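Local coordinates for protein archaemetzincin (Archaeoglobus fulgidus, PDB 3ZVS) that is probably a zinc-dependent metalloprotease of the metzincin type whose natural substrate is unknown, with one catalytic and one apparently structural zinc ion, at residues A[42-45]-A[46-49]; A[84-87]-A[88-92]. One frame throughout, in Å; residues are numbered along the deposited sequence. Where two conformers were deposited one is given.

How the contacts relate
Both contacts span short connections between antiparallel strands, and they follow each other in series along the chain. Contact 1 (42-45 with 46-49) joins strand 43-44 to strand 49-51 in a small three-stranded mixed sheet that also holds strand 73-74. Contact 2 (84-87 with 88-92) joins strand 83-85, an outermost strand of the five-stranded mixed sheet, to strand 91-95 beside the active-site helix 104-122. The centres of contacts 1 and 2 are about 22 Å apart and their nearest atoms about 10 Å, without touching. Helix 52-58 lies between them in sequence and touches side chains of both. Contact 1 lies away from the zinc sites, whereas contact 2 sets Ala-85 against Glu-118 and His-121 of the active-site helix.

Contact 1 (A[42-45]-A[46-49]); sequences CYNA and SRRQ
Asn-44 and Gln-49 form an antiparallel hydrogen-bonded pair whose strong arm runs from Asn-44 N to Gln-49 O at 2.8 Å. The return arm, from Gln-49 N to Asn-44 O, is weak at 3.5 Å; the same carbonyl also takes weak bonds from the amides of Arg-47 and Arg-48. The side chain of Asn-44 adds a firmer bond. With CG anti to the backbone N (chi1 180°), Asn-44 OD1 reaches over the turn to Arg-47 N at 3.0 Å, the donor lying above the carbonyl plane. Asn-44 ND2 lies 3.3 Å from Arg-47 CD and bonds to Tyr-74 OH.

Beyond the bend at chi3, Arg-47 turns NE and NH2 side-on to one atom, Gln-49 OE1, with NE at 2.9 Å; both bonds lie in the guanidinium plane. Gln-49 NE2 is held in turn by Asp-72 and Asn-79.

Van der Waals packing joins Tyr-43 to Arg-48, whose side chains run alongside each other: CE1 of the Tyr-43 ring is 3.7 Å from Arg-48 CA, and OH is equally near Arg-48 CG. Arg-48, at positive phi (57°), and Gln-49 both face Asn-44, the mark of a G1 beta bulge closing a short hairpin.

Contact 2 (A[84-87]-A[88-92]); sequences EAEL and GGARA
A type II beta turn from Glu-86 to Gly-89 lies in the connection of the hairpin between strands 83-85 and 91-95, and the carboxylate of Glu-86 binds the backbone and side chain of the returning arm. The turn is closed by Gly-89 N, which gives its hydrogen to Glu-86 O at 3.0 Å. Gly-88 has positive phi, and a side chain on Gly-89 would collide with Glu-86 CB. Where the strands meet the loop, Glu-86 N bonds to Arg-91 O at 2.9 Å.

Because CG of Glu-86 stands anti to its carbonyl carbon (chi1 -59°) and the chain is extended beyond, the carboxylate reaches across to residues 90 and 91. Glu-86 OE1 accepts two backbone amides: Ala-90 N, 2.9 Å from Glu-86 OE1 and nearly along the C-O direction, and Arg-91 N, which comes from above the carboxylate plane. OE2 receives the salt bridge. Arg-91, bent at chi3, comes side-on, its NH2 2.8 Å from Glu-86 OE2 on the syn lone pair. Arg-91 NE meets Glu-86 OE2 at 2.9 Å from above the carboxylate plane. The two flat groups are turned 70° apart. Four donors thus grip one carboxylate, which fixes its rotation. A glutamine here, with one oxygen in place of two, would probably leave either the amides of Ala-90 and Arg-91 or the Arg-91 guanidinium without an acceptor, and the guanidinium without its counter-charge.

On the strands, next to the loop, Ala-85 and Ala-92 make a non-hydrogen-bonded pair, their CB atoms 3.6 Å apart. Both methyls pack on helix 104-122, Ala-85 against Glu-118 and the zinc ligand His-121, Ala-92 against Glu-118 and Val-122. Ala-92 also bonds through its backbone to Thr-65 and Gly-67 of strand 65-69, while Arg-91 rests on Leu-56 of helix 52-58 and bonds through NH1 to Leu-59 O.

Contact 1 (A[42-45]-A[46-49])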
loop_
_atom_site.group_PDB
_atom_site.type_symbol
_atom_site.label_atom_id
_atom_site.label_comp_id
_atom_site.label_asym_id
_atom_site.label_seq_id
_atom_site.Cartn_x
_atom_site.Cartn_y
_atom_site.Cartn_z
ATOM N N CYS A 42 -9.025 -11.397 -10.802
ATOM C CA CYS A 42 -9.208 -10.003 -10.439
ATOM C C CYS A 42 -8.840 -9.053 -11.570
ATOM O O CYS A 42 -8.754 -7.857 -11.351
ATOM C CB CYS A 42 -8.367 -9.664 -9.198
ATOM S SG CYS A 42 -8.899 -10.450 -7.662
ATOM N N TYR A 43 -8.621 -9.575 -12.779
ATOM C CA TYR A 43 -8.246 -8.779 -13.928
ATOM C C TYR A 43 -9.472 -8.357 -14.677
ATOM O O TYR A 43 -10.336 -9.198 -14.999
ATOM C CB TYR A 43 -7.305 -9.583 -14.860
ATOM C CG TYR A 43 -6.920 -8.920 -16.175
ATOM C CD1 TYR A 43 -6.081 -7.786 -16.228
ATOM C CD2 TYR A 43 -7.385 -9.431 -17.377
ATOM C CE1 TYR A 43 -5.748 -7.204 -17.461
ATOM C CE2 TYR A 43 -7.058 -8.851 -18.604
ATOM C CZ TYR A 43 -6.237 -7.738 -18.635
ATOM O OH TYR A 43 -5.946 -7.193 -19.879
ATOM N N ASN A 44 -9.578 -7.068 -14.939
ATOM C CA ASN A 44 -10.636 -6.515 -15.777
ATOM C C ASN A 44 -10.043 -6.285 -17.136
ATOM O O ASN A 44 -9.253 -5.371 -17.366
ATOM C CB ASN A 44 -11.201 -5.220 -15.191
ATOM C CG ASN A 44 -12.292 -4.618 -16.030
ATOM O OD1 ASN A 44 -12.230 -4.616 -17.256
ATOM N ND2 ASN A 44 -13.298 -4.070 -15.366
ATOM N N ALA A 45 -10.424 -7.153 -18.061
ATOM C CA ALA A 45 -9.838 -7.167 -19.396
ATOM C C ALA A 45 -10.171 -5.906 -20.180
ATOM O O ALA A 45 -9.366 -5.451 -20.994
ATOM C CB ALA A 45 -10.343 -8.382 -20.149
ATOM N N SER A 46 -11.341 -5.341 -19.922
ATOM C CA SER A 46 -11.752 -4.116 -20.589
ATOM C C SER A 46 -10.840 -2.948 -20.198
ATOM O O SER A 46 -10.419 -2.169 -21.041
ATOM C CB SER A 46 -13.201 -3.786 -20.246
ATOM O OG SER A 46 -13.547 -2.535 -20.789
ATOM N N ARG A 47 -10.505 -2.855 -18.914
ATOM C CA ARG A 47 -9.730 -1.733 -18.405
ATOM C C ARG A 47 -8.226 -1.988 -18.408
ATOM O O ARG A 47 -7.432 -1.053 -18.277
ATOM C CB ARG A 47 -10.182 -1.406 -16.981
ATOM C CG ARG A 47 -11.649 -1.023 -16.914
ATOM C CD ARG A 47 -12.134 -0.947 -15.515
ATOM N NE ARG A 47 -11.414 0.117 -14.850
ATOM C CZ ARG A 47 -11.939 1.111 -14.145
ATOM N NH1 ARG A 47 -13.232 1.216 -13.947
ATOM N NH2 ARG A 47 -11.122 2.003 -13.601
ATOM N N ARG A 48 -7.845 -3.255 -18.544
ATOM C CA ARG A 48 -6.467 -3.703 -18.427
ATOM C C ARG A 48 -5.886 -3.292 -17.055
ATOM O O ARG A 48 -4.709 -2.940 -16.928
ATOM C CB ARG A 48 -5.648 -3.207 -19.627
ATOM C CG ARG A 48 -6.309 -3.665 -20.949
ATOM C CD ARG A 48 -5.414 -3.734 -22.207
ATOM N NE ARG A 48 -6.251 -4.085 -23.369
ATOM C CZ ARG A 48 -5.829 -4.178 -24.629
ATOM N NH1 ARG A 48 -4.557 -3.948 -24.944
ATOM N NH2 ARG A 48 -6.693 -4.507 -25.584
ATOM N N GLN A 49 -6.747 -3.358 -16.035
ATOM C CA GLN A 49 -6.411 -3.123 -14.637
ATOM C C GLN A 49 -6.977 -4.223 -13.780
ATOM O O GLN A 49 -7.943 -4.890 -14.176
ATOM C CB GLN A 49 -7.009 -1.805 -14.124
ATOM C CG GLN A 49 -6.608 -0.578 -14.877
ATOM C CD GLN A 49 -7.396 0.631 -14.431
ATOM O OE1 GLN A 49 -8.617 0.643 -14.562
ATOM N NE2 GLN A 49 -6.736 1.647 -13.894
#

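Contact 2 (A[84-87]-A[88-92])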
loop_
_atom_site.group_PDB
_atom_site.type_symbol
_atom_site.label_atom_id
_atom_site.label_comp_id
_atom_site.label_asym_id
_atom_site.label_seq_id
_atom_site.Cartn_x
_atom_site.Cartn_y
_atom_site.Cartn_z
ATOM N N GLU A 84 -6.131 -0.067 -1.514
ATOM C CA GLU A 84 -7.394 -0.257 -0.825
ATOM C C GLU A 84 -7.101 -1.007 0.465
ATOM O O GLU A 84 -6.224 -1.892 0.510
ATOM C CB GLU A 84 -8.442 -1.013 -1.664
ATOM C CG GLU A 84 -9.853 -0.967 -0.983
ATOM C CD GLU A 84 -10.984 -1.613 -1.754
ATOM O OE1 GLU A 84 -10.749 -2.071 -2.862
ATOM O OE2 GLU A 84 -12.120 -1.645 -1.228
ATOM N N ALA A 85 -7.787 -0.637 1.543
ATOM C CA ALA A 85 -7.566 -1.223 2.835
ATOM C C ALA A 85 -8.867 -1.498 3.561
ATOM O O ALA A 85 -9.876 -0.807 3.351
ATOM C CB ALA A 85 -6.675 -0.279 3.691
ATOM N N GLU A 86 -8.834 -2.488 4.439
ATOM C CA GLU A 86 -9.913 -2.692 5.410
ATOM C C GLU A 86 -9.668 -1.777 6.615
ATOM O O GLU A 86 -8.727 -2.000 7.374
ATOM C CB GLU A 86 -9.924 -4.143 5.879
ATOM C CG GLU A 86 -10.112 -5.129 4.741
ATOM C CD GLU A 86 -10.025 -6.573 5.188
ATOM O OE1 GLU A 86 -9.342 -6.876 6.170
ATOM O OE2 GLU A 86 -10.689 -7.420 4.559
ATOM N N LEU A 87 -10.504 -0.756 6.802
ATOM C CA LEU A 87 -10.314 0.183 7.904
ATOM C C LEU A 87 -10.468 -0.523 9.253
ATOM O O LEU A 87 -11.538 -1.065 9.549
ATOM C CB LEU A 87 -11.321 1.330 7.781
ATOM C CG LEU A 87 -11.177 2.400 8.862
ATOM C CD1 LEU A 87 -9.977 3.305 8.678
ATOM C CD2 LEU A 87 -12.439 3.259 8.941
ATOM N N GLY A 88 -9.392 -0.563 10.025
ATOM C CA GLY A 88 -9.365 -1.296 11.283
ATOM C C GLY A 88 -9.504 -2.808 11.166
ATOM O O GLY A 88 -9.758 -3.476 12.170
ATOM N N GLY A 89 -9.314 -3.340 9.954
ATOM C CA GLY A 89 -9.411 -4.776 9.661
ATOM C C GLY A 89 -8.048 -5.460 9.648
ATOM O O GLY A 89 -7.213 -5.273 10.537
ATOM N N ALA A 90 -7.820 -6.277 8.609
ATOM C CA ALA A 90 -6.608 -7.069 8.566
ATOM C C ALA A 90 -5.755 -6.858 7.332
ATOM O O ALA A 90 -4.537 -7.064 7.394
ATOM C CB ALA A 90 -6.955 -8.521 8.691
ATOM N N ARG A 91 -6.389 -6.464 6.229
ATOM C CA ARG A 91 -5.766 -6.548 4.902
ATOM C C ARG A 91 -5.749 -5.220 4.153
ATOM O O ARG A 91 -6.665 -4.402 4.283
ATOM C CB ARG A 91 -6.545 -7.550 4.029
ATOM C CG ARG A 91 -6.495 -8.960 4.548
ATOM C CD ARG A 91 -7.433 -9.847 3.765
ATOM N NE ARG A 91 -8.819 -9.629 4.133
ATOM C CZ ARG A 91 -9.797 -10.493 3.879
ATOM N NH1 ARG A 91 -9.518 -11.627 3.271
ATOM N NH2 ARG A 91 -11.049 -10.215 4.236
ATOM N N ALA A 92 -4.708 -5.009 3.347
ATOM C CA ALA A 92 -4.664 -3.914 2.388
ATOM C C ALA A 92 -3.897 -4.347 1.172
ATOM O O ALA A 92 -3.184 -5.375 1.211
ATOM C CB ALA A 92 -4.012 -2.673 2.997
#